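Local coordinates for protein 5-carboxymethyl-2-hydroxymuconate semialdehyde dehydrogenase (Thermus thermophilus, PDB 2D4E) that probably oxidises 5-carboxymethyl-2-hydroxymuconate semialdehyde to the corresponding carboxylic acid with NAD as cofactor, as a member of the aldehyde dehydrogenase family, at residues R64-A69 with E230-A235; K71-A76 with V221-Q226. All coordinates share one frame; numbering follows the deposited sequence.

In the fold
Helix 63-80 meets two successive elements of the NAD-binding fold, an example of one helix serving both a strand and the helix that follows it. Its first turns meet helix 229-238 in interaction 1, and its next turns pass strand 222-224 in interaction 2, with the two contact centres about 11 Å apart. V225, just past the strand, joins the contacts: its CG2 lies 3.6 Å from A69 CB and its CG1 4.0 Å from V66 CG2. Interaction 1 reaches the cofactor through G233 and A234, which line the NAD pocket. Interaction 2 belongs instead to the last of the five parallel strands in the same domain, where L224 is also bonded through its backbone to F30 of strand 29-31.

Interaction 1 (R64-A69 with E230-A235); sequences REVDRA and EEAGAA. With NAD (nicotinamide-adenine-dinucleotide), chain K.
Next to V66, the residue that meets A232 and A235 across this contact, D67 OD1 is gripped twice: by a salt bridge from K71 NZ and by a hydrogen bond with NE2 of H239, just beyond helix 229-238. The polar tie thus runs alongside an apolar meeting of two helices, whose backbones come within 6.4 Å between the CA atoms of V66 and A232. Both methyls of V66 take part. With CG1 anti to the backbone N (chi1 170°), that methyl reaches the backbone of A235, 3.6 Å from its C. The other branch, CG2, lies 3.8 Å from A235 CB and also rests 3.5 Å from the carbonyl O of A232. Two alanines about one turn apart offer little bulk, which lets the valine come close to the helix backbone. The other face of helix 229-238 serves the cofactor. Having no side chain, G233 allows the adenine of NAD to come close, with NAD C2A 3.3 Å from G233 C, while A234 CB lies 3.9 Å from NAD N1A. The parallel sheet packs against both helices: A69 rests on V194 and A232 on K196, both of strand 193-196, and K196 NZ itself hydrogen-bonds NAD. On the helix 63-80 side, E65 and R68 lean on strand 29-31.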
loop_
_atom_site.group_PDB
_atom_site.type_symbol
_atom_site.label_atom_id
_atom_site.label_comp_id
_atom_site.label_asym_id
_atom_site.label_seq_id
_atom_site.Cartn_x
_atom_site.Cartn_y
_atom_site.Cartn_z
ATOM N N ARG C 64 28.589 20.051 27.186
ATOM C CA ARG C 64 29.310 18.873 27.655
ATOM C C ARG C 64 28.420 17.672 27.938
ATOM O O ARG C 64 28.761 16.542 27.591
ATOM C CB ARG C 64 30.116 19.215 28.912
ATOM C CG ARG C 64 31.478 19.804 28.620
ATOM C CD ARG C 64 32.232 20.121 29.899
ATOM N NE ARG C 64 33.667 20.214 29.652
ATOM C CZ ARG C 64 34.438 19.180 29.326
ATOM N NH1 ARG C 64 33.917 17.961 29.221
ATOM N NH2 ARG C 64 35.735 19.360 29.116
ATOM N N GLU C 65 27.284 17.907 28.579
ATOM C CA GLU C 65 26.376 16.810 28.877
ATOM C C GLU C 65 25.759 16.319 27.567
ATOM O O GLU C 65 25.600 15.111 27.345
ATOM C CB GLU C 65 25.295 17.269 29.866
ATOM C CG GLU C 65 25.830 17.543 31.282
ATOM C CD GLU C 65 26.678 18.808 31.385
ATOM O OE1 GLU C 65 27.525 18.876 32.304
ATOM O OE2 GLU C 65 26.491 19.740 30.564
ATOM N N VAL C 66 25.439 17.258 26.684
ATOM C CA VAL C 66 24.862 16.901 25.396
ATOM C C VAL C 66 25.868 16.089 24.580
ATOM O O VAL C 66 25.505 15.094 23.948
ATOM C CB VAL C 66 24.441 18.162 24.606
ATOM C CG1 VAL C 66 24.064 17.792 23.164
ATOM C CG2 VAL C 66 23.259 18.818 25.299
ATOM N N ASP C 67 27.134 16.502 24.602
ATOM C CA ASP C 67 28.165 15.790 23.851
ATOM C C ASP C 67 28.270 14.337 24.325
ATOM O O ASP C 67 28.334 13.414 23.518
ATOM C CB ASP C 67 29.513 16.509 23.990
ATOM C CG ASP C 67 30.618 15.842 23.191
ATOM O OD1 ASP C 67 30.435 15.610 21.980
ATOM O OD2 ASP C 67 31.678 15.548 23.774
ATOM N N ARG C 68 28.266 14.133 25.640
ATOM C CA ARG C 68 28.344 12.788 26.195
ATOM C C ARG C 68 27.113 11.958 25.821
ATOM O O ARG C 68 27.229 10.772 25.513
ATOM C CB ARG C 68 28.494 12.857 27.717
ATOM C CG ARG C 68 29.870 13.312 28.185
ATOM C CD ARG C 68 29.849 13.764 29.647
ATOM N NE ARG C 68 29.412 12.703 30.554
ATOM C CZ ARG C 68 29.129 12.886 31.843
ATOM N NH1 ARG C 68 29.235 14.094 32.388
ATOM N NH2 ARG C 68 28.737 11.861 32.588
ATOM N N ALA C 69 25.935 12.580 25.847
ATOM C CA ALA C 69 24.692 11.884 25.504
ATOM C C ALA C 69 24.684 11.479 24.034
ATOM O O ALA C 69 24.314 10.356 23.698
ATOM C CB ALA C 69 23.489 12.771 25.796
ATOM N N GLU C 230 18.071 27.259 24.980
ATOM C CA GLU C 230 19.235 27.913 24.395
ATOM C C GLU C 230 20.552 27.252 24.789
ATOM O O GLU C 230 21.580 27.496 24.166
ATOM C CB GLU C 230 19.261 29.392 24.787
ATOM C CG GLU C 230 18.372 30.273 23.933
ATOM C CD GLU C 230 18.282 31.699 24.453
ATOM O OE1 GLU C 230 19.323 32.259 24.872
ATOM O OE2 GLU C 230 17.168 32.265 24.435
ATOM N N GLU C 231 20.521 26.411 25.814
ATOM C CA GLU C 231 21.735 25.736 26.255
ATOM C C GLU C 231 21.750 24.275 25.809
ATOM O O GLU C 231 22.320 23.950 24.773
ATOM C CB GLU C 231 21.878 25.859 27.780
ATOM C CG GLU C 231 22.018 27.316 28.239
ATOM C CD GLU C 231 22.161 27.495 29.747
ATOM O OE1 GLU C 231 22.276 28.661 30.179
ATOM O OE2 GLU C 231 22.160 26.494 30.502
ATOM N N ALA C 232 21.117 23.398 26.577
ATOM C CA ALA C 232 21.076 21.983 26.225
ATOM C C ALA C 232 20.355 21.762 24.892
ATOM O O ALA C 232 20.786 20.954 24.069
ATOM C CB ALA C 232 20.385 21.194 27.331
ATOM N N GLY C 233 19.255 22.480 24.682
ATOM C CA GLY C 233 18.505 22.329 23.447
ATOM C C GLY C 233 19.314 22.636 22.199
ATOM O O GLY C 233 19.441 21.798 21.305
ATOM N N ALA C 234 19.854 23.847 22.127
ATOM C CA ALA C 234 20.645 24.254 20.974
ATOM C C ALA C 234 21.876 23.380 20.791
ATOM O O ALA C 234 22.316 23.169 19.668
ATOM C CB ALA C 234 21.056 25.716 21.104
ATOM N N ALA C 235 22.441 22.872 21.885
ATOM C CA ALA C 235 23.627 22.020 21.773
ATOM C C ALA C 235 23.252 20.692 21.111
ATOM O O ALA C 235 24.024 20.138 20.329
ATOM C CB ALA C 235 24.238 21.769 23.149
HETATM P PA NAD K . 9.185 26.049 23.143
HETATM O O1A NAD K . 9.943 27.202 23.615
HETATM O O2A NAD K . 9.292 25.872 21.685
HETATM O O5B NAD K . 9.647 24.642 23.808
HETATM C C5B NAD K . 9.806 23.374 23.090
HETATM C C4B NAD K . 11.206 22.862 23.352
HETATM O O4B NAD K . 12.061 23.765 22.618
HETATM C C3B NAD K . 11.682 22.983 24.827
HETATM O O3B NAD K . 12.152 21.709 25.316
HETATM C C2B NAD K . 12.770 24.065 24.741
HETATM O O2B NAD K . 13.817 23.902 25.724
HETATM C C1B NAD K . 13.246 23.908 23.311
HETATM N N9A NAD K . 13.912 25.097 22.812
HETATM C C8A NAD K . 13.589 26.429 22.998
HETATM N N7A NAD K . 14.440 27.285 22.385
HETATM C C5A NAD K . 15.353 26.425 21.775
HETATM C C6A NAD K . 16.520 26.682 20.960
HETATM N N6A NAD K . 16.935 27.912 20.648
HETATM N N1A NAD K . 17.214 25.569 20.507
HETATM C C2A NAD K . 16.777 24.290 20.839
HETATM N N3A NAD K . 15.727 23.961 21.577
HETATM C C4A NAD K . 15.045 25.069 22.022
HETATM O O3 NAD K . 7.745 26.241 23.597
HETATM P PN NAD K . 6.678 25.538 24.536
HETATM O O1N NAD K . 6.207 26.594 25.457
HETATM O O2N NAD K . 7.286 24.351 25.159
HETATM O O5D NAD K . 5.670 25.334 23.377
HETATM C C5D NAD K . 4.276 25.169 23.461
HETATM C C4D NAD K . 4.046 25.112 21.983
HETATM O O4D NAD K . 4.174 23.769 21.464
HETATM C C3D NAD K . 2.752 25.722 21.465
HETATM O O3D NAD K . 2.967 26.644 20.377
HETATM C C2D NAD K . 1.969 24.468 21.081
HETATM O O2D NAD K . 0.983 24.770 20.072
HETATM C C1D NAD K . 3.078 23.545 20.628
HETATM N N1N NAD K . 2.698 22.123 20.644
HETATM C C2N NAD K . 2.491 21.608 19.373
HETATM C C3N NAD K . 2.114 20.275 19.306
HETATM C C7N NAD K . 1.833 19.593 17.975
HETATM O O7N NAD K . 1.510 18.419 17.983
HETATM N N7N NAD K . 1.934 20.286 16.827
HETATM C C4N NAD K . 1.942 19.462 20.519
HETATM C C5N NAD K . 2.192 20.129 21.753
HETATM C C6N NAD K . 2.566 21.437 21.896
#

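Interaction 2 (K71-A76 with V221-Q226); sequences KAAHEA and VFNLVQ
Residues 71-76 of helix 63-80 pass beside the start of strand 222-224 at short range, the closest CA pair being A73 and V221 at 5.6 Å; within 71-76 the residues that touch the strand segment are alanines (A72, A73 and A76), consistent with so close an approach. N223 carries the strand's part of the contact. Its CG stands beside the backbone N and anti to the carbonyl carbon (chi1 -54°), which sets the amide against A72 and A73. OD1 lies 3.4 Å from A72 CB, while ND2 sits 3.8 Å from A73 CB. The amide is buried, yet its polar atoms are satisfied elsewhere: ND2 donates to the carbonyl oxygens of G220 and V193, and OD1 accepts from A32 N. These bonds should fix the rotation of the group, so that the alanine methyls pack against an amide already held in place. Strand 222-224 is the last of five parallel strands, next to 193-196, and helix 203-214 links the two in a beta-alpha-beta crossover of the Rossmann-like NAD-binding domain. F222 and L224 pack on that helix, whereas N223 meets helix 63-80, so the strand is covered by a helix on each side. Further along, A76 CB touches the loop leading into the strand, lying 3.9 Å from V221 N and 4.4 Å from V221 CG2. T192 OG1 hydrogen-bonds to A73 O, tying the helix to the entry of strand 193-196.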
loop_
_atom_site.group_PDB
_atom_site.type_symbol
_atom_site.label_atom_id
_atom_site.label_comp_id
_atom_site.label_asym_id
_atom_site.label_seq_id
_atom_site.Cartn_x
_atom_site.Cartn_y
_atom_site.Cartn_z
ATOM N N LYS C 71 27.281 11.033 22.038
ATOM C CA LYS C 71 28.284 9.995 21.825
ATOM C C LYS C 71 27.729 8.649 22.269
ATOM O O LYS C 71 27.966 7.627 21.628
ATOM C CB LYS C 71 29.558 10.303 22.615
ATOM C CG LYS C 71 30.479 11.309 21.948
ATOM C CD LYS C 71 31.638 11.681 22.861
ATOM C CE LYS C 71 32.745 12.358 22.079
ATOM N NZ LYS C 71 32.204 13.388 21.156
ATOM N N ALA C 72 26.981 8.654 23.367
ATOM C CA ALA C 72 26.399 7.423 23.882
ATOM C C ALA C 72 25.356 6.867 22.908
ATOM O O ALA C 72 25.344 5.670 22.613
ATOM C CB ALA C 72 25.769 7.670 25.259
ATOM N N ALA C 73 24.486 7.738 22.407
ATOM C CA ALA C 73 23.449 7.312 21.471
ATOM C C ALA C 73 24.104 6.793 20.198
ATOM O O ALA C 73 23.689 5.776 19.642
ATOM C CB ALA C 73 22.520 8.477 21.141
ATOM N N HIS C 74 25.130 7.502 19.742
ATOM C CA HIS C 74 25.840 7.119 18.530
ATOM C C HIS C 74 26.523 5.764 18.689
ATOM O O HIS C 74 26.369 4.879 17.850
ATOM C CB HIS C 74 26.891 8.173 18.171
ATOM C CG HIS C 74 27.768 7.780 17.024
ATOM N ND1 HIS C 74 27.340 7.811 15.714
ATOM C CD2 HIS C 74 29.040 7.315 16.992
ATOM C CE1 HIS C 74 28.309 7.382 14.925
ATOM N NE2 HIS C 74 29.351 7.074 15.676
ATOM N N GLU C 75 27.276 5.609 19.770
ATOM C CA GLU C 75 27.990 4.368 20.020
ATOM C C GLU C 75 27.047 3.180 20.120
ATOM O O GLU C 75 27.358 2.101 19.623
ATOM C CB GLU C 75 28.825 4.481 21.301
ATOM C CG GLU C 75 29.819 3.339 21.505
ATOM C CD GLU C 75 29.208 2.099 22.144
ATOM O OE1 GLU C 75 29.889 1.048 22.166
ATOM O OE2 GLU C 75 28.059 2.171 22.636
ATOM N N ALA C 76 25.891 3.383 20.750
ATOM C CA ALA C 76 24.905 2.318 20.921
ATOM C C ALA C 76 24.050 2.033 19.676
ATOM O O ALA C 76 23.450 0.963 19.563
ATOM C CB ALA C 76 23.998 2.642 22.106
ATOM N N VAL C 221 21.172 3.500 24.629
ATOM C CA VAL C 221 20.012 3.504 23.750
ATOM C C VAL C 221 19.114 4.705 24.034
ATOM O O VAL C 221 18.634 5.353 23.108
ATOM C CB VAL C 221 19.218 2.193 23.880
ATOM C CG1 VAL C 221 17.924 2.274 23.076
ATOM C CG2 VAL C 221 20.078 1.033 23.376
ATOM N N PHE C 222 18.890 5.000 25.312
ATOM C CA PHE C 222 18.079 6.158 25.688
ATOM C C PHE C 222 18.842 7.070 26.647
ATOM O O PHE C 222 19.293 6.640 27.711
ATOM C CB PHE C 222 16.756 5.729 26.329
ATOM C CG PHE C 222 15.937 6.886 26.841
ATOM C CD1 PHE C 222 16.068 7.322 28.158
ATOM C CD2 PHE C 222 15.068 7.572 25.991
ATOM C CE1 PHE C 222 15.348 8.425 28.623
ATOM C CE2 PHE C 222 14.344 8.677 26.445
ATOM C CZ PHE C 222 14.485 9.105 27.766
ATOM N N ASN C 223 18.978 8.334 26.262
ATOM C CA ASN C 223 19.691 9.316 27.070
ATOM C C ASN C 223 18.829 10.534 27.329
ATOM O O ASN C 223 17.992 10.907 26.505
ATOM C CB ASN C 223 20.962 9.751 26.356
ATOM C CG ASN C 223 21.823 8.581 25.970
ATOM O OD1 ASN C 223 22.709 8.172 26.722
ATOM N ND2 ASN C 223 21.549 8.009 24.802
ATOM N N LEU C 224 19.059 11.161 28.475
ATOM C CA LEU C 224 18.305 12.335 28.874
ATOM C C LEU C 224 19.214 13.456 29.346
ATOM O O LEU C 224 20.138 13.233 30.131
ATOM C CB LEU C 224 17.340 11.966 29.997
ATOM C CG LEU C 224 16.820 13.126 30.847
ATOM C CD1 LEU C 224 15.940 14.031 29.994
ATOM C CD2 LEU C 224 16.048 12.579 32.035
ATOM N N VAL C 225 18.953 14.661 28.855
ATOM C CA VAL C 225 19.721 15.828 29.263
ATOM C C VAL C 225 18.741 16.943 29.615
ATOM O O VAL C 225 18.012 17.432 28.755
ATOM C CB VAL C 225 20.664 16.326 28.145
ATOM C CG1 VAL C 225 21.459 17.521 28.646
ATOM C CG2 VAL C 225 21.613 15.214 27.719
ATOM N N GLN C 226 18.715 17.320 30.889
ATOM C CA GLN C 226 17.832 18.379 31.360
ATOM C C GLN C 226 18.513 19.713 31.096
ATOM O O GLN C 226 19.743 19.799 31.089
ATOM C CB GLN C 226 17.574 18.227 32.860
ATOM C CG GLN C 226 16.885 16.941 33.251
ATOM C CD GLN C 226 15.385 16.988 33.031
ATOM O OE1 GLN C 226 14.869 17.892 32.375
ATOM N NE2 GLN C 226 14.678 16.005 33.577
#